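Acyl-CoA synthetase (AMP-forming)/AMP-acid ligase II-like protein (Dyadobacter fermentans, PDB 4GS5) probably activates a carboxylic acid, perhaps a medium-chain fatty acid, with ATP as an acyl-adenylate and joins it to coenzyme A. Local coordinates at residues T11-Q16 with F30-L35; A63-M68 with E183-V188; M94-G99 with W104-T109. All blocks are in the same frame, centred on the assembly; numbering follows the deposited sequence.

Contact 1: residues T11-Q16 with F30-L35; sequences TLCKTQ and FMEKWL. With EDO (1,2-ethanediol), chain U.
Cys13 and Glu32 mark the closest backbone approach, with CA atoms 7.6 Å apart, where the loop of residues 11-16 passes helix 30-35. No hydrogen bond crosses between the segments. Most of the contact rests on one small side chain, Cys13, which points at the helix. Its first torsion swings SG anti to the backbone N (chi1 -158°). That turn brings the sulfur beside the base of Met31, a selenomethionine, with Cys13 SG 3.9 Å from Met31 CB. The chain of Met31 bends at its third torsion, and CE curls back to lie 4.2 Å from Cys13 SG. The sulfur thus meets both the root and the end of one side chain. Further along the helix, the methyl CD1 of Leu35 comes up to Cys13 CB at 4.1 Å. Met31 and Leu35 lie one helical turn apart, so Cys13 sits against a single face of the helix.

This is the N-terminal edge of the AMP-binding fold. The loop follows strand 5-8, and the helix 22-36 is the first helix of the chain. Thr8 of that strand touches both Cys13 and Met31. Gln16, further along the loop, is hydrogen-bonded back to Thr7 and Thr8.

Glu32 borders the contact. Its chain folds at the second torsion (chi2 -79°), which brings the carboxylate up to Cys13. Glu32 OE2 stands 3.7 Å from Cys13 O and 4.0 Å from Cys13 SG. On another side of the helix, Lys33 reaches out fully extended. Its NZ is hydrogen-bonded to Glu40 O, which places this side of the helix against strand 40-46. Lys33 NZ also donates a hydrogen bond of 2.9 Å to O1 of an ethanediol, probably from the crystallisation liquor. The other hydroxyl, O2, lies at the edge of the Phe30 ring.

Contact 2: residues A63-M68 with E183-V188; sequences AASAAM and ETVSHV. With EDO (1,2-ethanediol), chain X.
Ser65 OG reaches the segment 183-188 through a water that three groups hold. The hydroxyl donates to the water at 2.7 Å from Ser65 OG. The water in turn donates to Thr184 O at 3.0 Å and to His187 O at 2.8 Å. It therefore spends both its protons on carbonyls of the loop and takes one from the helix. With chi1 at -179°, the Ser65 hydroxyl swings away from its own N and onto the loop. The same oxygen lies against Ser186 CB at 3.6 Å, and Val185 CG1 stands a little further off.

The loop is tightly bent here. Val185 has a positive phi of 67° with psi -67°, and Ser186 N bonds weakly back to Thr184 O. This is a classic gamma turn. Thr184 O accepts from the water as well as from that backbone N-H. The turn comes directly after the Tyr-Gly-x-Thr-Glu motif of the AMP-forming enzymes, which ends at Glu183. In relatives this motif borders the nucleotide site.

Further along the helix, Met68, a selenomethionine, adds a methyl contact. The bend at its third torsion lays CE against the His187 backbone and ring. Met68 CE lies 3.2 Å from His187 O, a close approach. Met68 CE also lies 4.2 Å from His187 CD2, meeting the ring obliquely. The ring's polar end is held elsewhere: His187 NE2 is hydrogen-bonded to Thr69 OG1, one residue beyond Met68, and ND1 has a weak bond to Ser178. An ethanediol rests near Met68, with its C2 3.5 Å from Met68 CG.

No direct hydrogen bond joins the two segments. The water is thus the polar link between them, and it satisfies a serine hydroxyl and two backbone carbonyls at once.

Contact 3: residues M94-G99 with W104-T109; sequences MMLVRG and WELTVT
Met95, a selenomethionine, begins the meeting of helix 90-102 with strand 105-109, the last two elements of a beta-alpha-beta unit that starts at strand 80-83. The short axes run nearly antiparallel, at 159°. Met95 bends twice along its chain, and its CE comes to the edge of the Trp104 ring, 3.9 Å from CZ3. Its carbonyl oxygen touches Leu106 CD2. Leu96 points away at its root, yet its CD2 comes back to lie 3.9 Å from Leu106 CD1, the two side chains crossing at about a right angle. Arg98 lays CB over the face of the Trp104 six-membered ring, 3.9 Å from the centroid, a CH-pi contact. Its chain then runs on alongside the indole, pointing the same way. The indole NE1 bonds to Leu75 O. Replacing Trp104 with an alanine would probably leave a gap beside Arg98 CB and Met95 CE and Leu75 O without this donor. Gly99 lets Leu106 pack close, with Leu106 CD2 3.8 Å from Gly99 CA; a CB there would clash with Leu106 CD1. Gly99 O accepts Trp104 N at 2.9 Å, while a water bridges the same Gly99 O to Trp104 O.

From the N terminus, strand 5-8 leads into contact 1, which closes a short loop from 11-16 to the helix 22-36. Contact 2 opens later, on helix 59-72, and closes at 183-188 after more than a hundred residues. Contact 3 lies wholly inside that long loop and spans only a helix end and the next strand. Helix 90-102 connects all three. Its Val97 packs on Phe30 and Trp34 of contact 1 and on Ala66 of contact 2. Its Met94 touches Val185, and Arg98 lies near Ser186. Trp34 also meets Ala63 directly. Helices 22-36, 59-72 and 90-102 are thereby tied together beside the strands of the AMP-binding region.

Contact 1: residues T11-Q16 with F30-L35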
ATOM      1  N   THR A  11     -14.984 -10.493  27.757  1.00 66.47           N
ATOM      2  CA  THR A  11     -15.654 -11.196  28.843  1.00 73.44           C
ATOM      3  C   THR A  11     -16.474 -12.372  28.320  1.00 74.86           C
ATOM      4  O   THR A  11     -16.583 -13.402  28.983  1.00 78.15           O
ATOM      5  CB  THR A  11     -16.504 -10.252  29.739  1.00 72.43           C
ATOM      6  OG1 THR A  11     -17.819 -10.086  29.185  1.00 69.38           O
ATOM      7  CG2 THR A  11     -15.813  -8.903  29.883  1.00 71.48           C
ATOM      8  N   LEU A  12     -17.036 -12.239  27.125  1.00 71.21           N
ATOM      9  CA  LEU A  12     -17.842 -13.327  26.584  1.00 73.72           C
ATOM     10  C   LEU A  12     -16.985 -14.567  26.279  1.00 74.63           C
ATOM     11  O   LEU A  12     -17.485 -15.696  26.257  1.00 78.91           O
ATOM     12  CB  LEU A  12     -18.624 -12.863  25.354  1.00 70.63           C
ATOM     13  CG  LEU A  12     -19.583 -13.869  24.716  1.00 67.16           C
ATOM     14  CD1 LEU A  12     -20.428 -14.558  25.772  1.00 65.19           C
ATOM     15  CD2 LEU A  12     -20.463 -13.177  23.686  1.00 67.68           C
ATOM     16  N   CYS A  13     -15.689 -14.354  26.072  1.00 70.04           N
ATOM     17  CA  CYS A  13     -14.770 -15.448  25.768  1.00 64.16           C
ATOM     18  C   CYS A  13     -14.516 -16.329  27.000  1.00 74.47           C
ATOM     19  O   CYS A  13     -14.112 -17.488  26.877  1.00 73.70           O
ATOM     20  CB  CYS A  13     -13.449 -14.899  25.212  1.00 56.60           C
ATOM     21  SG  CYS A  13     -12.502 -16.072  24.231  1.00 94.45           S
ATOM     22  N   LYS A  14     -14.773 -15.782  28.186  1.00 81.95           N
ATOM     23  CA  LYS A  14     -14.467 -16.482  29.438  1.00 89.43           C
ATOM     24  C   LYS A  14     -15.420 -17.640  29.762  1.00 90.16           C
ATOM     25  O   LYS A  14     -15.048 -18.573  30.478  1.00 92.68           O
ATOM     26  CB  LYS A  14     -14.438 -15.496  30.610  1.00 96.10           C
ATOM     27  CG  LYS A  14     -15.818 -15.039  31.071  1.00101.09           C
ATOM     28  CD  LYS A  14     -15.738 -14.041  32.219  1.00104.69           C
ATOM     29  CE  LYS A  14     -15.316 -14.713  33.518  1.00109.03           C
ATOM     30  NZ  LYS A  14     -15.274 -13.749  34.657  1.00110.79           N
ATOM     31  N   THR A  15     -16.644 -17.575  29.244  1.00 86.95           N
ATOM     32  CA  THR A  15     -17.678 -18.566  29.557  1.00 84.14           C
ATOM     33  C   THR A  15     -18.010 -19.383  28.326  1.00 74.91           C
ATOM     34  O   THR A  15     -18.489 -20.517  28.408  1.00 72.77           O
ATOM     35  CB  THR A  15     -18.981 -17.880  29.981  1.00 88.63           C
ATOM     36  OG1 THR A  15     -19.346 -16.909  28.988  1.00 85.07           O
ATOM     37  CG2 THR A  15     -18.813 -17.187  31.328  1.00 92.85           C
ATOM     38  N   GLN A  16     -17.757 -18.772  27.180  1.00 67.01           N
ATOM     39  CA  GLN A  16     -18.080 -19.337  25.884  1.00 62.87           C
ATOM     40  C   GLN A  16     -17.414 -20.677  25.660  1.00 62.11           C
ATOM     41  O   GLN A  16     -16.252 -20.862  26.024  1.00 60.91           O
ATOM     42  CB  GLN A  16     -17.592 -18.376  24.806  1.00 60.43           C
ATOM     43  CG  GLN A  16     -18.434 -18.346  23.569  1.00 61.40           C
ATOM     44  CD  GLN A  16     -18.203 -17.070  22.781  1.00 58.58           C
ATOM     45  OE1 GLN A  16     -17.204 -16.365  22.989  1.00 55.23           O
ATOM     46  NE2 GLN A  16     -19.133 -16.757  21.888  1.00 58.92           N
ATOM     47  N   PHE A  30      -6.798 -18.419  19.423  1.00 42.89           N
ATOM     48  CA  PHE A  30      -5.961 -17.249  19.531  1.00 41.99           C
ATOM     49  C   PHE A  30      -6.367 -16.418  20.739  1.00 44.66           C
ATOM     50  O   PHE A  30      -5.518 -16.021  21.538  1.00 45.39           O
ATOM     51  CB  PHE A  30      -6.027 -16.380  18.269  1.00 41.02           C
ATOM     52  CG  PHE A  30      -5.297 -15.087  18.419  1.00 40.01           C
ATOM     53  CD1 PHE A  30      -3.937 -15.018  18.186  1.00 45.87           C
ATOM     54  CD2 PHE A  30      -5.964 -13.944  18.824  1.00 39.40           C
ATOM     55  CE1 PHE A  30      -3.254 -13.822  18.334  1.00 48.50           C
ATOM     56  CE2 PHE A  30      -5.294 -12.760  18.989  1.00 39.40           C
ATOM     57  CZ  PHE A  30      -3.937 -12.693  18.739  1.00 47.10           C
HETATM   58  N   MSE A  31      -7.661 -16.151  20.877  1.00 42.16           N
HETATM   59  CA  MSE A  31      -8.126 -15.327  21.992  1.00 50.86           C
HETATM   60  C   MSE A  31      -7.783 -15.931  23.353  1.00 56.42           C
HETATM   61  O   MSE A  31      -7.302 -15.230  24.255  1.00 45.35           O
HETATM   62  CB  MSE A  31      -9.621 -15.060  21.877  1.00 50.75           C
HETATM   63  CG  MSE A  31      -9.948 -14.195  20.683  1.00 48.13           C
HETATM   64 SE   MSE A  31     -11.844 -14.104  20.351  0.57 48.67          SE
HETATM   65  CE  MSE A  31     -12.310 -12.775  21.703  1.00 45.91           C
ATOM     66  N   GLU A  32      -8.024 -17.233  23.493  1.00 54.86           N
ATOM     67  CA  GLU A  32      -7.678 -17.914  24.728  1.00 56.64           C
ATOM     68  C   GLU A  32      -6.199 -17.685  25.018  1.00 56.95           C
ATOM     69  O   GLU A  32      -5.827 -17.365  26.144  1.00 50.48           O
ATOM     70  CB  GLU A  32      -8.001 -19.401  24.624  1.00 63.43           C
ATOM     71  CG  GLU A  32      -9.493 -19.701  24.732  1.00 72.64           C
ATOM     72  CD  GLU A  32     -10.004 -19.686  26.176  1.00 82.20           C
ATOM     73  OE1 GLU A  32      -9.802 -20.702  26.888  1.00 88.27           O
ATOM     74  OE2 GLU A  32     -10.607 -18.667  26.594  1.00 79.88           O
ATOM     75  N   LYS A  33      -5.355 -17.813  23.996  1.00 55.96           N
ATOM     76  CA  LYS A  33      -3.921 -17.611  24.193  1.00 54.95           C
ATOM     77  C   LYS A  33      -3.586 -16.158  24.567  1.00 51.53           C
ATOM     78  O   LYS A  33      -2.768 -15.912  25.464  1.00 51.80           O
ATOM     79  CB  LYS A  33      -3.108 -18.064  22.970  1.00 53.02           C
ATOM     80  CG  LYS A  33      -1.605 -18.045  23.232  1.00 54.52           C
ATOM     81  CD  LYS A  33      -0.763 -18.451  22.027  1.00 58.78           C
ATOM     82  CE  LYS A  33       0.724 -18.335  22.379  1.00 62.15           C
ATOM     83  NZ  LYS A  33       1.645 -18.563  21.229  1.00 60.89           N
ATOM     84  N   TRP A  34      -4.214 -15.200  23.890  1.00 45.95           N
ATOM     85  CA  TRP A  34      -3.995 -13.797  24.223  1.00 46.87           C
ATOM     86  C   TRP A  34      -4.306 -13.525  25.698  1.00 49.45           C
ATOM     87  O   TRP A  34      -3.470 -12.988  26.434  1.00 49.70           O
ATOM     88  CB  TRP A  34      -4.833 -12.874  23.336  1.00 44.69           C
ATOM     89  CG  TRP A  34      -4.602 -11.421  23.639  1.00 44.03           C
ATOM     90  CD1 TRP A  34      -5.316 -10.637  24.494  1.00 44.79           C
ATOM     91  CD2 TRP A  34      -3.574 -10.591  23.095  1.00 43.07           C
ATOM     92  NE1 TRP A  34      -4.798  -9.368  24.516  1.00 41.76           N
ATOM     93  CE2 TRP A  34      -3.729  -9.312  23.667  1.00 45.10           C
ATOM     94  CE3 TRP A  34      -2.539 -10.804  22.179  1.00 43.55           C
ATOM     95  CZ2 TRP A  34      -2.885  -8.245  23.345  1.00 43.62           C
ATOM     96  CZ3 TRP A  34      -1.702  -9.745  21.864  1.00 43.16           C
ATOM     97  CH2 TRP A  34      -1.883  -8.480  22.439  1.00 39.49           C
ATOM     98  N   LEU A  35      -5.512 -13.899  26.117  1.00 48.61           N
ATOM     99  CA  LEU A  35      -5.963 -13.692  27.493  1.00 52.20           C
ATOM    100  C   LEU A  35      -5.064 -14.388  28.516  1.00 54.73           C
ATOM    101  O   LEU A  35      -4.883 -13.894  29.632  1.00 57.96           O
ATOM    102  CB  LEU A  35      -7.417 -14.153  27.655  1.00 51.95           C
ATOM    103  CG  LEU A  35      -8.421 -13.451  26.727  1.00 55.63           C
ATOM    104  CD1 LEU A  35      -9.816 -14.038  26.884  1.00 59.89           C
ATOM    105  CD2 LEU A  35      -8.439 -11.942  26.974  1.00 55.57           C
TER
HETATM  106  C1  EDO U 420      -0.363 -17.986  18.377  1.00 45.82           C
HETATM  107  O1  EDO U 420       0.947 -18.579  18.463  1.00 46.41           O
HETATM  108  C2  EDO U 420      -1.322 -18.972  17.724  1.00 39.05           C
HETATM  109  O2  EDO U 420      -2.647 -18.767  18.193  1.00 25.56           O

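Contact 2: residues A63-M68 with E183-V188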
ATOM      1  N   ALA A  63      -0.263  -5.224  21.019  1.00 38.62           N
ATOM      2  CA  ALA A  63      -0.951  -4.300  21.912  1.00 37.59           C
ATOM      3  C   ALA A  63      -0.752  -2.841  21.475  1.00 37.13           C
ATOM      4  O   ALA A  63      -1.673  -2.032  21.547  1.00 38.59           O
ATOM      5  CB  ALA A  63      -0.487  -4.499  23.367  1.00 38.63           C
ATOM      6  N   ALA A  64       0.461  -2.513  21.051  1.00 35.06           N
ATOM      7  CA  ALA A  64       0.780  -1.169  20.599  1.00 37.95           C
ATOM      8  C   ALA A  64      -0.028  -0.837  19.353  1.00 32.64           C
ATOM      9  O   ALA A  64      -0.590   0.245  19.238  1.00 30.45           O
ATOM     10  CB  ALA A  64       2.265  -1.041  20.313  1.00 40.15           C
ATOM     11  N   SER A  65      -0.107  -1.799  18.440  1.00 34.47           N
ATOM     12  CA  SER A  65      -0.820  -1.632  17.180  1.00 33.10           C
ATOM     13  C   SER A  65      -2.321  -1.399  17.392  1.00 31.75           C
ATOM     14  O   SER A  65      -2.902  -0.465  16.835  1.00 30.73           O
ATOM     15  CB  SER A  65      -0.566  -2.851  16.291  1.00 34.89           C
ATOM     16  OG  SER A  65      -1.218  -2.731  15.057  1.00 35.84           O
ATOM     17  N   ALA A  66      -2.938  -2.263  18.193  1.00 27.62           N
ATOM     18  CA  ALA A  66      -4.325  -2.095  18.618  1.00 28.18           C
ATOM     19  C   ALA A  66      -4.580  -0.736  19.255  1.00 27.91           C
ATOM     20  O   ALA A  66      -5.554  -0.074  18.913  1.00 29.45           O
ATOM     21  CB  ALA A  66      -4.715  -3.203  19.614  1.00 27.41           C
ATOM     22  N   ALA A  67      -3.746  -0.339  20.215  1.00 27.15           N
ATOM     23  CA  ALA A  67      -3.913   0.978  20.841  1.00 31.14           C
ATOM     24  C   ALA A  67      -3.917   2.157  19.847  1.00 32.24           C
ATOM     25  O   ALA A  67      -4.679   3.110  20.024  1.00 30.30           O
ATOM     26  CB  ALA A  67      -2.880   1.210  21.958  1.00 32.89           C
HETATM   27  N   MSE A  68      -3.091   2.086  18.803  1.00 34.16           N
HETATM   28  CA  MSE A  68      -3.009   3.164  17.813  1.00 32.11           C
HETATM   29  C   MSE A  68      -4.312   3.296  17.061  1.00 30.83           C
HETATM   30  O   MSE A  68      -4.808   4.397  16.823  1.00 26.75           O
HETATM   31  CB  MSE A  68      -1.915   2.882  16.787  1.00 32.01           C
HETATM   32  CG  MSE A  68      -0.506   2.964  17.326  1.00 38.07           C
HETATM   33 SE   MSE A  68       0.733   2.840  15.839  0.45 40.13          SE
HETATM   34  CE  MSE A  68      -0.003   1.277  14.952  1.00 50.61           C
ATOM     35  N   GLU A 183       6.150  -6.104   8.682  1.00 33.73           N
ATOM     36  CA  GLU A 183       7.196  -5.653   9.616  1.00 37.92           C
ATOM     37  C   GLU A 183       6.721  -4.587  10.614  1.00 34.22           C
ATOM     38  O   GLU A 183       7.387  -4.311  11.608  1.00 35.96           O
ATOM     39  CB  GLU A 183       8.437  -5.154   8.868  1.00 47.07           C
ATOM     40  CG  GLU A 183       9.462  -6.234   8.549  1.00 59.89           C
ATOM     41  CD  GLU A 183      10.863  -5.666   8.338  1.00 72.68           C
ATOM     42  OE1 GLU A 183      11.727  -5.841   9.230  1.00 78.66           O
ATOM     43  OE2 GLU A 183      11.104  -5.046   7.280  1.00 76.26           O
ATOM     44  N   THR A 184       5.576  -3.978  10.346  1.00 33.46           N
ATOM     45  CA  THR A 184       5.016  -3.010  11.287  1.00 38.25           C
ATOM     46  C   THR A 184       3.761  -3.581  11.938  1.00 38.68           C
ATOM     47  O   THR A 184       2.972  -2.849  12.544  1.00 37.88           O
ATOM     48  CB  THR A 184       4.748  -1.610  10.628  1.00 31.60           C
ATOM     49  OG1 THR A 184       3.820  -1.731   9.542  1.00 32.42           O
ATOM     50  CG2 THR A 184       6.063  -0.988  10.116  1.00 31.95           C
ATOM     51  N   VAL A 185       3.632  -4.906  11.826  1.00 38.77           N
ATOM     52  CA  VAL A 185       2.455  -5.669  12.240  1.00 41.68           C
ATOM     53  C   VAL A 185       1.251  -5.342  11.366  1.00 47.56           C
ATOM     54  O   VAL A 185       0.771  -6.194  10.607  1.00 51.42           O
ATOM     55  CB  VAL A 185       2.099  -5.453  13.724  1.00 42.60           C
ATOM     56  CG1 VAL A 185       1.010  -6.433  14.146  1.00 40.41           C
ATOM     57  CG2 VAL A 185       3.328  -5.624  14.586  1.00 42.65           C
ATOM     58  N   SER A 186       0.783  -4.103  11.480  1.00 43.14           N
ATOM     59  CA  SER A 186      -0.344  -3.602  10.707  1.00 41.91           C
ATOM     60  C   SER A 186      -0.020  -2.184  10.205  1.00 36.84           C
ATOM     61  O   SER A 186       1.107  -1.887   9.797  1.00 34.08           O
ATOM     62  CB  SER A 186      -1.601  -3.579  11.588  1.00 46.05           C
ATOM     63  OG  SER A 186      -2.790  -3.619  10.818  1.00 49.42           O
ATOM     64  N   HIS A 187      -0.997  -1.294  10.265  1.00 35.23           N
ATOM     65  CA  HIS A 187      -0.822   0.034   9.694  1.00 35.38           C
ATOM     66  C   HIS A 187       0.086   0.951  10.543  1.00 36.41           C
ATOM     67  O   HIS A 187       0.187   0.785  11.768  1.00 33.96           O
ATOM     68  CB  HIS A 187      -2.201   0.670   9.418  1.00 41.48           C
ATOM     69  CG  HIS A 187      -3.098   0.751  10.623  1.00 50.76           C
ATOM     70  ND1 HIS A 187      -4.431   1.087  10.538  1.00 51.97           N
ATOM     71  CD2 HIS A 187      -2.843   0.560  11.940  1.00 50.61           C
ATOM     72  CE1 HIS A 187      -4.959   1.109  11.750  1.00 42.73           C
ATOM     73  NE2 HIS A 187      -4.019   0.784  12.616  1.00 51.29           N
ATOM     74  N   VAL A 188       0.768   1.896   9.886  1.00 29.57           N
ATOM     75  CA  VAL A 188       1.503   2.956  10.579  1.00 29.06           C
ATOM     76  C   VAL A 188       0.983   4.329  10.158  1.00 27.03           C
ATOM     77  O   VAL A 188       1.402   5.361  10.706  1.00 26.13           O
ATOM     78  CB  VAL A 188       3.019   2.891  10.308  1.00 31.02           C
ATOM     79  CG1 VAL A 188       3.574   1.555  10.764  1.00 25.81           C
ATOM     80  CG2 VAL A 188       3.327   3.144   8.817  1.00 30.49           C
TER
HETATM   81  C1  EDO X 423      -1.488   5.753  21.160  1.00 54.42           C
HETATM   82  O1  EDO X 423      -2.803   5.333  21.526  1.00 57.32           O
HETATM   83  C2  EDO X 423      -0.838   4.637  20.357  1.00 53.13           C
HETATM   84  O2  EDO X 423       0.496   5.003  19.973  1.00 53.82           O
HETATM   85  O   HOH W   1       0.484  -1.432  13.409  1.00 33.96           O

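Contact 3: residues M94-G99 with W104-T109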
HETATM    1  N   MSE A  94      -5.676  -9.373  13.833  1.00 37.47           N
HETATM    2  CA  MSE A  94      -5.582  -8.031  14.418  1.00 35.55           C
HETATM    3  C   MSE A  94      -6.949  -7.481  14.856  1.00 31.48           C
HETATM    4  O   MSE A  94      -7.041  -6.702  15.806  1.00 29.14           O
HETATM    5  CB  MSE A  94      -4.843  -7.041  13.505  1.00 37.02           C
HETATM    6  CG  MSE A  94      -3.319  -7.118  13.631  1.00 46.05           C
HETATM    7 SE   MSE A  94      -2.603  -6.539  15.379  0.52 55.94          SE
HETATM    8  CE  MSE A  94      -3.981  -5.285  15.900  1.00 43.51           C
HETATM    9  N   MSE A  95      -8.017  -7.891  14.184  1.00 31.07           N
HETATM   10  CA  MSE A  95      -9.343  -7.441  14.602  1.00 31.14           C
HETATM   11  C   MSE A  95      -9.679  -7.999  15.988  1.00 35.81           C
HETATM   12  O   MSE A  95     -10.352  -7.327  16.795  1.00 29.97           O
HETATM   13  CB  MSE A  95     -10.406  -7.855  13.581  1.00 29.58           C
HETATM   14  CG  MSE A  95     -10.336  -7.082  12.275  1.00 28.12           C
HETATM   15 SE   MSE A  95     -10.704  -5.195  12.557  0.47 27.96          SE
HETATM   16  CE  MSE A  95     -12.557  -5.322  13.122  1.00 31.53           C
ATOM     17  N   LEU A  96      -9.203  -9.218  16.268  1.00 33.16           N
ATOM     18  CA  LEU A  96      -9.438  -9.853  17.573  1.00 33.81           C
ATOM     19  C   LEU A  96      -8.663  -9.156  18.682  1.00 35.45           C
ATOM     20  O   LEU A  96      -9.189  -8.925  19.770  1.00 36.26           O
ATOM     21  CB  LEU A  96      -9.040 -11.331  17.538  1.00 40.73           C
ATOM     22  CG  LEU A  96      -9.691 -12.174  16.439  1.00 38.05           C
ATOM     23  CD1 LEU A  96      -9.245 -13.620  16.573  1.00 42.50           C
ATOM     24  CD2 LEU A  96     -11.204 -12.060  16.520  1.00 34.32           C
ATOM     25  N   VAL A  97      -7.402  -8.840  18.400  1.00 36.08           N
ATOM     26  CA  VAL A  97      -6.546  -8.123  19.337  1.00 35.95           C
ATOM     27  C   VAL A  97      -7.137  -6.771  19.698  1.00 33.13           C
ATOM     28  O   VAL A  97      -7.247  -6.432  20.882  1.00 34.54           O
ATOM     29  CB  VAL A  97      -5.122  -7.919  18.765  1.00 37.62           C
ATOM     30  CG1 VAL A  97      -4.317  -6.973  19.658  1.00 32.45           C
ATOM     31  CG2 VAL A  97      -4.416  -9.269  18.624  1.00 41.40           C
ATOM     32  N   ARG A  98      -7.518  -5.995  18.680  1.00 34.26           N
ATOM     33  CA  ARG A  98      -8.188  -4.709  18.916  1.00 31.55           C
ATOM     34  C   ARG A  98      -9.431  -4.926  19.770  1.00 31.08           C
ATOM     35  O   ARG A  98      -9.648  -4.234  20.762  1.00 35.23           O
ATOM     36  CB  ARG A  98      -8.575  -4.041  17.593  1.00 29.44           C
ATOM     37  CG  ARG A  98      -7.388  -3.553  16.776  1.00 30.19           C
ATOM     38  CD  ARG A  98      -7.782  -3.327  15.314  1.00 34.13           C
ATOM     39  NE  ARG A  98      -6.621  -3.017  14.484  1.00 34.31           N
ATOM     40  CZ  ARG A  98      -6.561  -3.225  13.173  1.00 35.67           C
ATOM     41  NH1 ARG A  98      -7.597  -3.746  12.530  1.00 43.94           N
ATOM     42  NH2 ARG A  98      -5.468  -2.913  12.504  1.00 34.39           N
ATOM     43  N   GLY A  99     -10.238  -5.905  19.383  1.00 34.40           N
ATOM     44  CA  GLY A  99     -11.429  -6.255  20.138  1.00 37.31           C
ATOM     45  C   GLY A  99     -11.181  -6.524  21.612  1.00 39.57           C
ATOM     46  O   GLY A  99     -11.955  -6.088  22.465  1.00 39.34           O
ATOM     47  N   TRP A 104     -14.266  -4.364  22.448  1.00 32.08           N
ATOM     48  CA  TRP A 104     -15.287  -4.291  21.417  1.00 35.48           C
ATOM     49  C   TRP A 104     -16.183  -5.508  21.511  1.00 35.94           C
ATOM     50  O   TRP A 104     -15.781  -6.532  22.049  1.00 39.00           O
ATOM     51  CB  TRP A 104     -14.660  -4.287  20.031  1.00 31.14           C
ATOM     52  CG  TRP A 104     -13.831  -3.092  19.682  1.00 32.95           C
ATOM     53  CD1 TRP A 104     -13.670  -1.940  20.404  1.00 35.80           C
ATOM     54  CD2 TRP A 104     -13.026  -2.950  18.507  1.00 29.90           C
ATOM     55  NE1 TRP A 104     -12.816  -1.082  19.732  1.00 34.85           N
ATOM     56  CE2 TRP A 104     -12.407  -1.683  18.568  1.00 32.46           C
ATOM     57  CE3 TRP A 104     -12.777  -3.774  17.404  1.00 27.58           C
ATOM     58  CZ2 TRP A 104     -11.551  -1.217  17.563  1.00 30.52           C
ATOM     59  CZ3 TRP A 104     -11.921  -3.307  16.394  1.00 25.89           C
ATOM     60  CH2 TRP A 104     -11.316  -2.043  16.494  1.00 30.37           C
ATOM     61  N   GLU A 105     -17.389  -5.400  20.968  1.00 34.97           N
ATOM     62  CA  GLU A 105     -18.176  -6.579  20.651  1.00 37.12           C
ATOM     63  C   GLU A 105     -17.738  -7.051  19.264  1.00 37.24           C
ATOM     64  O   GLU A 105     -17.828  -6.297  18.297  1.00 37.80           O
ATOM     65  CB  GLU A 105     -19.657  -6.226  20.624  1.00 47.14           C
ATOM     66  CG  GLU A 105     -20.567  -7.397  20.298  1.00 57.54           C
ATOM     67  CD  GLU A 105     -22.007  -6.971  20.071  1.00 69.90           C
ATOM     68  OE1 GLU A 105     -22.844  -7.851  19.775  1.00 78.32           O
ATOM     69  OE2 GLU A 105     -22.306  -5.762  20.190  1.00 72.42           O
ATOM     70  N   LEU A 106     -17.256  -8.286  19.161  1.00 36.70           N
ATOM     71  CA  LEU A 106     -16.792  -8.804  17.876  1.00 36.30           C
ATOM     72  C   LEU A 106     -17.829  -9.715  17.236  1.00 38.22           C
ATOM     73  O   LEU A 106     -18.298 -10.680  17.859  1.00 45.49           O
ATOM     74  CB  LEU A 106     -15.462  -9.556  18.026  1.00 37.82           C
ATOM     75  CG  LEU A 106     -14.293  -8.772  18.617  1.00 43.02           C
ATOM     76  CD1 LEU A 106     -13.132  -9.687  18.937  1.00 44.57           C
ATOM     77  CD2 LEU A 106     -13.862  -7.687  17.644  1.00 42.56           C
ATOM     78  N   THR A 107     -18.190  -9.407  15.996  1.00 35.93           N
ATOM     79  CA  THR A 107     -19.007 -10.304  15.192  1.00 40.87           C
ATOM     80  C   THR A 107     -18.136 -10.940  14.118  1.00 42.74           C
ATOM     81  O   THR A 107     -17.726 -10.286  13.164  1.00 36.87           O
ATOM     82  CB  THR A 107     -20.173  -9.569  14.521  1.00 40.52           C
ATOM     83  OG1 THR A 107     -21.046  -9.048  15.523  1.00 42.31           O
ATOM     84  CG2 THR A 107     -20.953 -10.512  13.603  1.00 36.71           C
ATOM     85  N   VAL A 108     -17.838 -12.219  14.282  1.00 39.62           N
ATOM     86  CA  VAL A 108     -16.913 -12.872  13.388  1.00 41.80           C
ATOM     87  C   VAL A 108     -17.685 -13.633  12.328  1.00 42.90           C
ATOM     88  O   VAL A 108     -18.534 -14.464  12.653  1.00 42.35           O
ATOM     89  CB  VAL A 108     -15.992 -13.846  14.144  1.00 47.49           C
ATOM     90  CG1 VAL A 108     -14.941 -14.419  13.200  1.00 46.54           C
ATOM     91  CG2 VAL A 108     -15.337 -13.140  15.328  1.00 46.90           C
ATOM     92  N   THR A 109     -17.391 -13.348  11.064  1.00 43.36           N
ATOM     93  CA  THR A 109     -18.037 -14.047   9.959  1.00 49.50           C
ATOM     94  C   THR A 109     -16.991 -14.745   9.093  1.00 47.32           C
ATOM     95  O   THR A 109     -15.811 -14.401   9.149  1.00 43.78           O
ATOM     96  CB  THR A 109     -18.852 -13.085   9.084  1.00 48.74           C
ATOM     97  OG1 THR A 109     -19.640 -13.841   8.157  1.00 57.63           O
ATOM     98  CG2 THR A 109     -17.931 -12.189   8.306  1.00 42.46           C
TER
HETATM   99  O   HOH W   2     -14.184  -7.214  24.221  1.00 35.66           O